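Long-range contact in pilin (Streptococcus pyogenes serotype M1, PDB 3GLD), which builds the shaft of the streptococcal pilus as its major, covalently linked subunit, needed for adhesion to host cells, bacterial aggregation and biofilm formation: residues Thr118-Leu127 with Ala137-Lys148. The protein carries 2 engineered substitutions. Residues are numbered along the deposited sequence; the frame is centred on the assembly and turned at random.
Sequences TSYTVQVHVL and ATYIVGYKEGSK
Thr121, Gln123 and His125 pair with Tyr143, Val141 and Tyr139 as hydrogen-bonded pairs of an antiparallel hairpin, until a classic beta bulge sets Thr138 and Tyr139 both against His125. There His125 O takes Thr138 N at 2.8 Å and Tyr139 N only weakly. On the face with these pairs, the His125 and Tyr139 rings form an offset stack, centroids 4.3 Å apart and planes 10° from parallel; His125 CB sits over the centre of the tyrosine ring. Tyr139 CG lies between its backbone N and carbonyl carbon (chi1 64°), which brings the ring back over the neighbouring strand. Tyr143 does the same, laying one ring face along Thr121, whose CG2 is 3.4 Å from Tyr143 OH. The Gln123 amide meets that ring at its edge, almost perpendicular to it, giving a weak bond from NE2 to Tyr143 OH (3.3 Å) and taking another on OE1 from Lys148 NZ. On the opposite face Val122 CG1 meets Ile140 CG2 at 3.6 Å, and Val124 CG1 meets Ala137 CB; Leu19 and Phe87 add to this apolar layer of the N-terminal isopeptide domain. At the hairpin's open end, where a type I' turn leads from Lys144 to Ser147, Lys144 runs beside the Tyr120 ring, whose OH bonds to Gln152 O. The hairpin thus has a greasy inner face and an outer face of aromatic and weak polar contacts, with straight backbone bonds probably supplying most of the directional hold.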
loop_
_atom_site.group_PDB
_atom_site.type_symbol
_atom_site.label_atom_id
_atom_site.label_comp_id
_atom_site.label_asym_id
_atom_site.label_seq_id
_atom_site.Cartn_x
_atom_site.Cartn_y
_atom_site.Cartn_z
ATOM N N THR A 118 0.457 16.126 -2.027
ATOM C CA THR A 118 1.435 17.205 -1.801
ATOM C C THR A 118 2.096 17.700 -3.093
ATOM O O THR A 118 2.428 16.925 -3.993
ATOM C CB THR A 118 2.498 16.802 -0.744
ATOM O OG1 THR A 118 1.838 16.354 0.450
ATOM C CG2 THR A 118 3.407 17.975 -0.386
ATOM N N SER A 119 2.255 19.015 -3.181
ATOM C CA SER A 119 2.975 19.629 -4.276
ATOM C C SER A 119 4.113 20.402 -3.653
ATOM O O SER A 119 3.906 21.165 -2.702
ATOM C CB SER A 119 2.059 20.560 -5.070
ATOM O OG SER A 119 2.674 20.986 -6.281
ATOM N N TYR A 120 5.320 20.185 -4.167
ATOM C CA TYR A 120 6.475 20.915 -3.693
ATOM C C TYR A 120 6.919 21.979 -4.691
ATOM O O TYR A 120 6.921 21.763 -5.905
ATOM C CB TYR A 120 7.634 19.967 -3.427
ATOM C CG TYR A 120 7.468 19.076 -2.218
ATOM C CD1 TYR A 120 6.935 17.788 -2.337
ATOM C CD2 TYR A 120 7.902 19.500 -0.965
ATOM C CE1 TYR A 120 6.817 16.956 -1.215
ATOM C CE2 TYR A 120 7.780 18.695 0.150
ATOM C CZ TYR A 120 7.239 17.429 0.026
ATOM O OH TYR A 120 7.147 16.658 1.151
ATOM N N THR A 121 7.287 23.145 -4.175
ATOM C CA THR A 121 7.961 24.124 -5.006
ATOM C C THR A 121 9.444 23.899 -4.785
ATOM O O THR A 121 9.899 23.758 -3.639
ATOM C CB THR A 121 7.528 25.558 -4.681
ATOM O OG1 THR A 121 6.111 25.663 -4.882
ATOM C CG2 THR A 121 8.229 26.562 -5.608
ATOM N N VAL A 122 10.177 23.813 -5.890
ATOM C CA VAL A 122 11.604 23.543 -5.853
ATOM C C VAL A 122 12.361 24.713 -6.494
ATOM O O VAL A 122 12.034 25.158 -7.603
ATOM C CB VAL A 122 11.939 22.187 -6.537
ATOM C CG1 VAL A 122 13.422 22.086 -6.923
ATOM C CG2 VAL A 122 11.569 21.001 -5.614
ATOM N N GLN A 123 13.331 25.226 -5.746
ATOM C CA GLN A 123 14.223 26.312 -6.172
ATOM C C GLN A 123 15.586 25.683 -6.438
ATOM O O GLN A 123 16.172 25.095 -5.532
ATOM C CB GLN A 123 14.368 27.334 -5.050
ATOM C CG GLN A 123 13.141 28.187 -4.768
ATOM C CD GLN A 123 13.319 29.148 -3.576
ATOM O OE1 GLN A 123 14.327 29.125 -2.877
ATOM N NE2 GLN A 123 12.315 29.976 -3.340
ATOM N N VAL A 124 16.068 25.754 -7.676
ATOM C CA VAL A 124 17.461 25.434 -7.960
ATOM C C VAL A 124 18.268 26.747 -7.940
ATOM O O VAL A 124 18.009 27.648 -8.732
ATOM C CB VAL A 124 17.654 24.704 -9.296
ATOM C CG1 VAL A 124 19.156 24.385 -9.500
ATOM C CG2 VAL A 124 16.832 23.401 -9.342
ATOM N N HIS A 125 19.201 26.852 -6.997
ATOM C CA HIS A 125 20.101 27.992 -6.884
ATOM C C HIS A 125 21.331 27.812 -7.772
ATOM O O HIS A 125 22.207 26.979 -7.503
ATOM C CB HIS A 125 20.466 28.240 -5.418
ATOM C CG HIS A 125 19.336 28.817 -4.633
ATOM N ND1 HIS A 125 18.214 28.086 -4.300
ATOM C CD2 HIS A 125 19.125 30.064 -4.156
ATOM C CE1 HIS A 125 17.375 28.850 -3.626
ATOM N NE2 HIS A 125 17.903 30.060 -3.530
ATOM N N VAL A 126 21.334 28.560 -8.871
ATOM C CA VAL A 126 22.419 28.530 -9.833
ATOM C C VAL A 126 23.340 29.725 -9.545
ATOM O O VAL A 126 22.938 30.876 -9.676
ATOM C CB VAL A 126 21.867 28.533 -11.276
ATOM C CG1 VAL A 126 22.998 28.488 -12.313
ATOM C CG2 VAL A 126 20.916 27.330 -11.480
ATOM N N LEU A 127 24.551 29.442 -9.083
ATOM C CA LEU A 127 25.523 30.495 -8.742
ATOM C C LEU A 127 26.651 30.485 -9.741
ATOM O O LEU A 127 26.873 29.457 -10.394
ATOM C CB LEU A 127 26.093 30.277 -7.340
ATOM C CG LEU A 127 25.311 30.687 -6.090
ATOM C CD1 LEU A 127 23.817 30.375 -6.170
ATOM C CD2 LEU A 127 25.940 29.984 -4.897
ATOM N N ALA A 137 24.518 24.834 -11.014
ATOM C CA ALA A 137 23.455 24.431 -10.080
ATOM C C ALA A 137 24.116 23.983 -8.783
ATOM O O ALA A 137 24.702 22.903 -8.720
ATOM C CB ALA A 137 22.616 23.299 -10.684
ATOM N N THR A 138 24.008 24.819 -7.755
ATOM C CA THR A 138 24.856 24.723 -6.558
ATOM C C THR A 138 24.164 24.169 -5.314
ATOM O O THR A 138 24.760 23.406 -4.560
ATOM C CB THR A 138 25.490 26.104 -6.267
ATOM O OG1 THR A 138 26.230 26.492 -7.424
ATOM C CG2 THR A 138 26.421 26.061 -5.061
ATOM N N TYR A 139 22.927 24.584 -5.090
ATOM C CA TYR A 139 22.089 23.942 -4.097
ATOM C C TYR A 139 20.623 23.989 -4.492
ATOM O O TYR A 139 20.208 24.840 -5.296
ATOM C CB TYR A 139 22.340 24.455 -2.667
ATOM C CG TYR A 139 22.021 25.900 -2.405
ATOM C CD1 TYR A 139 22.949 26.918 -2.691
ATOM C CD2 TYR A 139 20.802 26.256 -1.840
ATOM C CE1 TYR A 139 22.649 28.258 -2.423
ATOM C CE2 TYR A 139 20.493 27.582 -1.568
ATOM C CZ TYR A 139 21.414 28.577 -1.858
ATOM O OH TYR A 139 21.078 29.877 -1.584
ATOM N N ILE A 140 19.856 23.036 -3.959
ATOM C CA ILE A 140 18.448 22.915 -4.285
ATOM C C ILE A 140 17.646 22.915 -3.003
ATOM O O ILE A 140 17.972 22.194 -2.060
ATOM C CB ILE A 140 18.147 21.639 -5.111
ATOM C CG1 ILE A 140 19.011 21.612 -6.380
ATOM C CG2 ILE A 140 16.644 21.588 -5.482
ATOM C CD1 ILE A 140 18.920 20.362 -7.212
ATOM N N VAL A 141 16.620 23.753 -2.954
ATOM C CA VAL A 141 15.714 23.735 -1.815
ATOM C C VAL A 141 14.285 23.478 -2.259
ATOM O O VAL A 141 13.839 23.956 -3.310
ATOM C CB VAL A 141 15.736 25.038 -0.994
ATOM C CG1 VAL A 141 15.318 24.728 0.434
ATOM C CG2 VAL A 141 17.108 25.660 -0.980
ATOM N N GLY A 142 13.568 22.722 -1.437
ATOM C CA GLY A 142 12.164 22.452 -1.677
ATOM C C GLY A 142 11.304 22.859 -0.500
ATOM O O GLY A 142 11.740 22.858 0.640
ATOM N N TYR A 143 10.081 23.232 -0.776
ATOM C CA TYR A 143 9.208 23.563 0.318
ATOM C C TYR A 143 7.784 23.300 -0.040
ATOM O O TYR A 143 7.350 23.456 -1.185
ATOM C CB TYR A 143 9.391 25.019 0.788
ATOM C CG TYR A 143 9.324 26.059 -0.310
ATOM C CD1 TYR A 143 10.491 26.523 -0.924
ATOM C CD2 TYR A 143 8.100 26.594 -0.721
ATOM C CE1 TYR A 143 10.438 27.489 -1.941
ATOM C CE2 TYR A 143 8.036 27.566 -1.739
ATOM C CZ TYR A 143 9.205 28.000 -2.342
ATOM O OH TYR A 143 9.151 28.957 -3.339
ATOM N N LYS A 144 7.069 22.850 0.973
ATOM C CA LYS A 144 5.639 22.937 0.980
ATOM C C LYS A 144 5.350 23.843 2.154
ATOM O O LYS A 144 6.009 23.769 3.204
ATOM C CB LYS A 144 4.976 21.558 1.139
ATOM C CG LYS A 144 5.339 20.772 2.398
ATOM C CD LYS A 144 4.328 19.672 2.645
ATOM C CE LYS A 144 4.878 18.592 3.572
ATOM N NZ LYS A 144 3.866 17.514 3.812
ATOM N N GLU A 145 4.413 24.750 1.929
ATOM C CA GLU A 145 3.815 25.549 2.978
ATOM C C GLU A 145 4.753 26.236 3.982
ATOM O O GLU A 145 4.464 26.315 5.181
ATOM C CB GLU A 145 2.734 24.710 3.650
ATOM C CG GLU A 145 1.950 23.964 2.583
ATOM C CD GLU A 145 0.599 23.505 3.037
ATOM O OE1 GLU A 145 0.431 23.242 4.251
ATOM O OE2 GLU A 145 -0.298 23.418 2.160
ATOM N N GLY A 146 5.861 26.762 3.483
ATOM C CA GLY A 146 6.646 27.696 4.264
ATOM C C GLY A 146 7.542 27.078 5.305
ATOM O O GLY A 146 8.003 27.742 6.241
ATOM N N SER A 147 7.782 25.794 5.156
ATOM C CA SER A 147 8.915 25.202 5.821
ATOM C C SER A 147 9.754 24.555 4.727
ATOM O O SER A 147 9.230 23.799 3.904
ATOM C CB SER A 147 8.464 24.209 6.902
ATOM O OG SER A 147 7.570 24.838 7.824
ATOM N N LYS A 148 11.038 24.911 4.698
ATOM C CA LYS A 148 12.011 24.260 3.837
ATOM C C LYS A 148 12.228 22.858 4.379
ATOM O O LYS A 148 12.573 22.686 5.552
ATOM C CB LYS A 148 13.341 25.021 3.821
ATOM C CG LYS A 148 13.254 26.484 3.387
ATOM C CD LYS A 148 12.842 26.635 1.923
ATOM C CE LYS A 148 13.605 27.786 1.261
ATOM N NZ LYS A 148 13.748 27.559 -0.211
HETATM O O HOH W 1 4.590 24.116 -2.723
#